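Local coordinates for protein cysteine protease (Listeria monocytogenes, PDB 5HU4) that anchors surface proteins to the cell wall as a class A sortase, cleaving their C-terminal sorting signals and transferring the proteins through a thioester intermediate, at residues 20-25 / 30-35; 36-39 / 45-48. One frame throughout, in Å; residues are numbered along the deposited sequence.

Contact 1 (20-25 / 30-35); sequences KGTNTA and GATTMR
Thr32 meets the 20-25 loop from strand 31-33, its CB lying 3.4 Å from the carbonyl O of Gly21. Its CG2 methyl packs on the same oxygen. The hydroxyl turns toward Thr22, and OG1 of Thr32 comes within 2.8 Å of OG1 of Thr22. The two threonine side chains meet at about a right angle. The Thr32 hydroxyl has two possible acceptors, OG1 of Thr22 and the carbonyl O of Ala48, and the choice is not settled.

Thr33 grips the loop at two points. Its OG1 accepts the backbone N-H of Gly21 at 2.7 Å, with an N-H...O angle of 156°. The chi1 of 64° sets this hydroxyl between the residue's own N and carbonyl carbon, where it faces the loop backbone and also touches CA of Lys20. The Thr22 hydroxyl donates to the carbonyl O of Thr33, OG1 to O 2.8 Å. That donor stands above the carbonyl plane, 51° out of it. Met34 adds a light contact, with its CG 3.6 Å from OG1 of Thr22.

The contact is a short loop folded back on the strand that follows it in the sortase beta-barrel. Thr32 lies about 8 Å, between side chains, from the active-site His50. Strand 31-33 runs between its parallel neighbour 14-19 and its antiparallel neighbour 44-48. On the 14-19 side, backbone hydrogen bonds link Ala31 to Leu17 and Phe19, and Thr33 to Phe19.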
loop_
_atom_site.group_PDB
_atom_site.type_symbol
_atom_site.label_atom_id
_atom_site.label_comp_id
_atom_site.label_asym_id
_atom_site.label_seq_id
_atom_site.Cartn_x
_atom_site.Cartn_y
_atom_site.Cartn_z
ATOM N N LYS A 20 -8.726 3.536 -7.341
ATOM C CA LYS A 20 -9.732 4.037 -6.417
ATOM C C LYS A 20 -10.837 3.004 -6.222
ATOM O O LYS A 20 -11.586 2.702 -7.150
ATOM C CB LYS A 20 -10.314 5.358 -6.925
ATOM C CG LYS A 20 -10.741 6.318 -5.826
ATOM C CD LYS A 20 -11.240 7.629 -6.411
ATOM C CE LYS A 20 -11.116 8.767 -5.411
ATOM N NZ LYS A 20 -11.374 10.092 -6.044
ATOM N N GLY A 21 -10.924 2.457 -5.014
ATOM C CA GLY A 21 -11.958 1.492 -4.687
ATOM C C GLY A 21 -11.502 0.048 -4.780
ATOM O O GLY A 21 -10.845 -0.348 -5.744
ATOM N N THR A 22 -11.855 -0.739 -3.769
ATOM C CA THR A 22 -11.543 -2.162 -3.757
ATOM C C THR A 22 -12.730 -2.969 -4.274
ATOM O O THR A 22 -13.664 -3.269 -3.529
ATOM C CB THR A 22 -11.169 -2.649 -2.343
ATOM O OG1 THR A 22 -10.029 -1.922 -1.873
ATOM C CG2 THR A 22 -10.843 -4.136 -2.357
ATOM N N ASN A 23 -12.693 -3.306 -5.558
ATOM C CA ASN A 23 -13.764 -4.077 -6.175
ATOM C C ASN A 23 -13.225 -5.283 -6.936
ATOM O O ASN A 23 -12.017 -5.404 -7.143
ATOM C CB ASN A 23 -14.593 -3.187 -7.104
ATOM C CG ASN A 23 -13.741 -2.435 -8.110
ATOM O OD1 ASN A 23 -13.129 -3.034 -8.995
ATOM N ND2 ASN A 23 -13.700 -1.114 -7.980
ATOM N N THR A 24 -14.125 -6.172 -7.345
ATOM C CA THR A 24 -13.740 -7.412 -8.015
ATOM C C THR A 24 -13.020 -7.163 -9.338
ATOM O O THR A 24 -12.263 -8.012 -9.810
ATOM C CB THR A 24 -14.966 -8.310 -8.284
ATOM O OG1 THR A 24 -15.814 -7.690 -9.260
ATOM C CG2 THR A 24 -15.751 -8.546 -7.002
ATOM N N ALA A 25 -13.255 -5.998 -9.931
ATOM C CA ALA A 25 -12.612 -5.643 -11.190
ATOM C C ALA A 25 -11.152 -5.240 -10.978
ATOM O O ALA A 25 -10.285 -5.581 -11.781
ATOM C CB ALA A 25 -13.377 -4.519 -11.876
ATOM N N GLY A 30 -3.828 -3.806 -9.240
ATOM C CA GLY A 30 -2.805 -3.204 -8.404
ATOM C C GLY A 30 -3.308 -2.975 -6.993
ATOM O O GLY A 30 -4.169 -3.710 -6.509
ATOM N N ALA A 31 -2.768 -1.959 -6.326
ATOM C CA ALA A 31 -3.231 -1.598 -4.991
ATOM C C ALA A 31 -4.535 -0.814 -5.090
ATOM O O ALA A 31 -4.737 -0.051 -6.036
ATOM C CB ALA A 31 -2.173 -0.792 -4.256
ATOM N N THR A 32 -5.422 -1.007 -4.119
ATOM C CA THR A 32 -6.735 -0.372 -4.154
ATOM C C THR A 32 -7.083 0.324 -2.842
ATOM O O THR A 32 -6.904 -0.240 -1.761
ATOM C CB THR A 32 -7.842 -1.395 -4.475
ATOM O OG1 THR A 32 -7.837 -2.434 -3.487
ATOM C CG2 THR A 32 -7.625 -2.010 -5.849
ATOM N N THR A 33 -7.579 1.553 -2.947
ATOM C CA THR A 33 -8.051 2.300 -1.787
ATOM C C THR A 33 -9.234 1.581 -1.146
ATOM O O THR A 33 -9.975 0.871 -1.827
ATOM C CB THR A 33 -8.466 3.732 -2.165
ATOM O OG1 THR A 33 -9.584 3.685 -3.062
ATOM C CG2 THR A 33 -7.312 4.463 -2.836
ATOM N N MET A 34 -9.411 1.767 0.159
ATOM C CA MET A 34 -10.425 1.016 0.892
ATOM C C MET A 34 -11.508 1.906 1.500
ATOM O O MET A 34 -12.562 1.417 1.908
ATOM C CB MET A 34 -9.761 0.172 1.980
ATOM C CG MET A 34 -8.894 -0.944 1.421
ATOM S SD MET A 34 -8.170 -1.993 2.693
ATOM C CE MET A 34 -9.273 -3.400 2.624
ATOM N N ARG A 35 -11.250 3.208 1.563
ATOM C CA ARG A 35 -12.282 4.162 1.950
ATOM C C ARG A 35 -12.434 5.236 0.880
ATOM O O ARG A 35 -11.458 5.641 0.250
ATOM C CB ARG A 35 -11.969 4.813 3.300
ATOM C CG ARG A 35 -11.606 3.844 4.410
ATOM C CD ARG A 35 -11.755 4.502 5.777
ATOM N NE ARG A 35 -11.386 5.913 5.745
ATOM C CZ ARG A 35 -10.159 6.371 5.969
ATOM N NH1 ARG A 35 -9.174 5.528 6.244
ATOM N NH2 ARG A 35 -9.917 7.672 5.916
#

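Contact 2 (36-39 / 45-48); sequences SDQV and YPLA
Gln38 reaches from the loop before strand 44-48 to the aromatic ring of Tyr45 and the backbone of Pro46, within the sortase beta-barrel. Here a loop glutamine pins the connection between two neighbouring antiparallel strands, 31-33 and 44-48.

One hydrogen bond crosses the contact. NE2 of Gln38 donates to the carbonyl O of Pro46 at 2.9 Å, with an N-H...O angle of 156°. The acceptor lies nearly in the plane of the glutamine amide. The donor, in contrast, is tilted out of the carbonyl plane of Pro46. The other end of the amide is held too: OE1 of Gln38 accepts the backbone N-H groups of Met34 and Arg35. With both ends bonded, the rotation of the amide is fixed, and it joins the turn after strand 31-33 to strand 44-48.

The second interaction is an amide nitrogen over an aromatic face. NE2 of Gln38 sits above the centre of the Tyr45 ring, 3.1 Å from its plane. The amide stands almost upright on the ring, the two planes being 80° apart. Chi1 of Gln38 is 68° and the chain is extended beyond CG, which carries the amide across the ring. On the way, CG of Gln38 passes 3.7 Å from CE1 of Tyr45.

The remaining contacts are packing. The carbonyl O of Val39 approaches CD1 of Tyr45 obliquely. The ring also touches Val4 and Val18, side chains of strands 3-9 and 14-19. On the proline side, CG of Pro46 rests 3.3 Å from OE1 of Gln38.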
loop_
_atom_site.group_PDB
_atom_site.type_symbol
_atom_site.label_atom_id
_atom_site.label_comp_id
_atom_site.label_asym_id
_atom_site.label_seq_id
_atom_site.Cartn_x
_atom_site.Cartn_y
_atom_site.Cartn_z
ATOM N N SER A 36 -13.665 5.693 0.682
ATOM C CA SER A 36 -13.959 6.710 -0.319
ATOM C C SER A 36 -13.325 8.054 0.030
ATOM O O SER A 36 -13.115 8.897 -0.842
ATOM C CB SER A 36 -15.473 6.878 -0.474
ATOM O OG SER A 36 -16.047 7.413 0.708
ATOM N N ASP A 37 -13.006 8.239 1.307
ATOM C CA ASP A 37 -12.616 9.548 1.819
ATOM C C ASP A 37 -11.112 9.727 2.030
ATOM O O ASP A 37 -10.646 10.850 2.221
ATOM C CB ASP A 37 -13.332 9.815 3.141
ATOM C CG ASP A 37 -12.788 8.971 4.278
ATOM O OD1 ASP A 37 -13.172 7.786 4.383
ATOM O OD2 ASP A 37 -11.969 9.495 5.064
ATOM N N GLN A 38 -10.359 8.631 2.001
ATOM C CA GLN A 38 -8.944 8.677 2.366
ATOM C C GLN A 38 -8.126 9.591 1.452
ATOM O O GLN A 38 -8.365 9.667 0.246
ATOM C CB GLN A 38 -8.347 7.265 2.375
ATOM C CG GLN A 38 -8.243 6.596 1.015
ATOM C CD GLN A 38 -7.810 5.145 1.120
ATOM O OE1 GLN A 38 -8.589 4.279 1.520
ATOM N NE2 GLN A 38 -6.557 4.873 0.768
ATOM N N VAL A 39 -7.172 10.296 2.052
ATOM C CA VAL A 39 -6.328 11.249 1.338
ATOM C C VAL A 39 -4.854 10.906 1.544
ATOM O O VAL A 39 -4.447 10.534 2.646
ATOM C CB VAL A 39 -6.593 12.700 1.810
ATOM C CG1 VAL A 39 -5.806 13.694 0.968
ATOM C CG2 VAL A 39 -8.079 13.018 1.756
ATOM N N TYR A 45 -4.130 5.920 5.277
ATOM C CA TYR A 45 -4.337 5.628 3.865
ATOM C C TYR A 45 -4.257 4.125 3.625
ATOM O O TYR A 45 -3.213 3.612 3.220
ATOM C CB TYR A 45 -3.306 6.364 3.006
ATOM C CG TYR A 45 -3.672 6.443 1.540
ATOM C CD1 TYR A 45 -4.518 7.440 1.070
ATOM C CD2 TYR A 45 -3.172 5.526 0.628
ATOM C CE1 TYR A 45 -4.855 7.519 -0.268
ATOM C CE2 TYR A 45 -3.504 5.596 -0.712
ATOM C CZ TYR A 45 -4.345 6.594 -1.154
ATOM O OH TYR A 45 -4.675 6.666 -2.488
ATOM N N PRO A 46 -5.364 3.411 3.882
ATOM C CA PRO A 46 -5.390 1.952 3.737
ATOM C C PRO A 46 -5.399 1.512 2.277
ATOM O O PRO A 46 -6.137 2.068 1.463
ATOM C CB PRO A 46 -6.692 1.557 4.435
ATOM C CG PRO A 46 -7.571 2.743 4.273
ATOM C CD PRO A 46 -6.665 3.944 4.325
ATOM N N LEU A 47 -4.572 0.522 1.957
ATOM C CA LEU A 47 -4.506 -0.019 0.607
ATOM C C LEU A 47 -4.570 -1.540 0.631
ATOM O O LEU A 47 -3.882 -2.186 1.421
ATOM C CB LEU A 47 -3.229 0.441 -0.102
ATOM C CG LEU A 47 -3.165 1.912 -0.512
ATOM C CD1 LEU A 47 -1.754 2.292 -0.937
ATOM C CD2 LEU A 47 -4.160 2.190 -1.626
ATOM N N ALA A 48 -5.402 -2.106 -0.235
ATOM C CA ALA A 48 -5.523 -3.552 -0.344
ATOM C C ALA A 48 -4.881 -4.047 -1.634
ATOM O O ALA A 48 -4.973 -3.398 -2.675
ATOM C CB ALA A 48 -6.982 -3.972 -0.279
#

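From the N terminus, the chain leaves strand 14-19 and enters the 20-25 loop. Contact 1 closes that loop on strand 31-33. The chain then turns through 36-39, and contact 2 closes the next loop on strand 44-48. The two loops follow in series, without nesting or crossing. They are joined across the sheet, where strands 31-33 and 44-48 pair: Thr32 N lies 2.8 Å from Ala48 O, a probable hydrogen bond. Packing adds to this, with Thr33 CB 3.6 Å from Gln38 CD. Together the contacts tie both connecting loops to consecutive strands of the sortase domain.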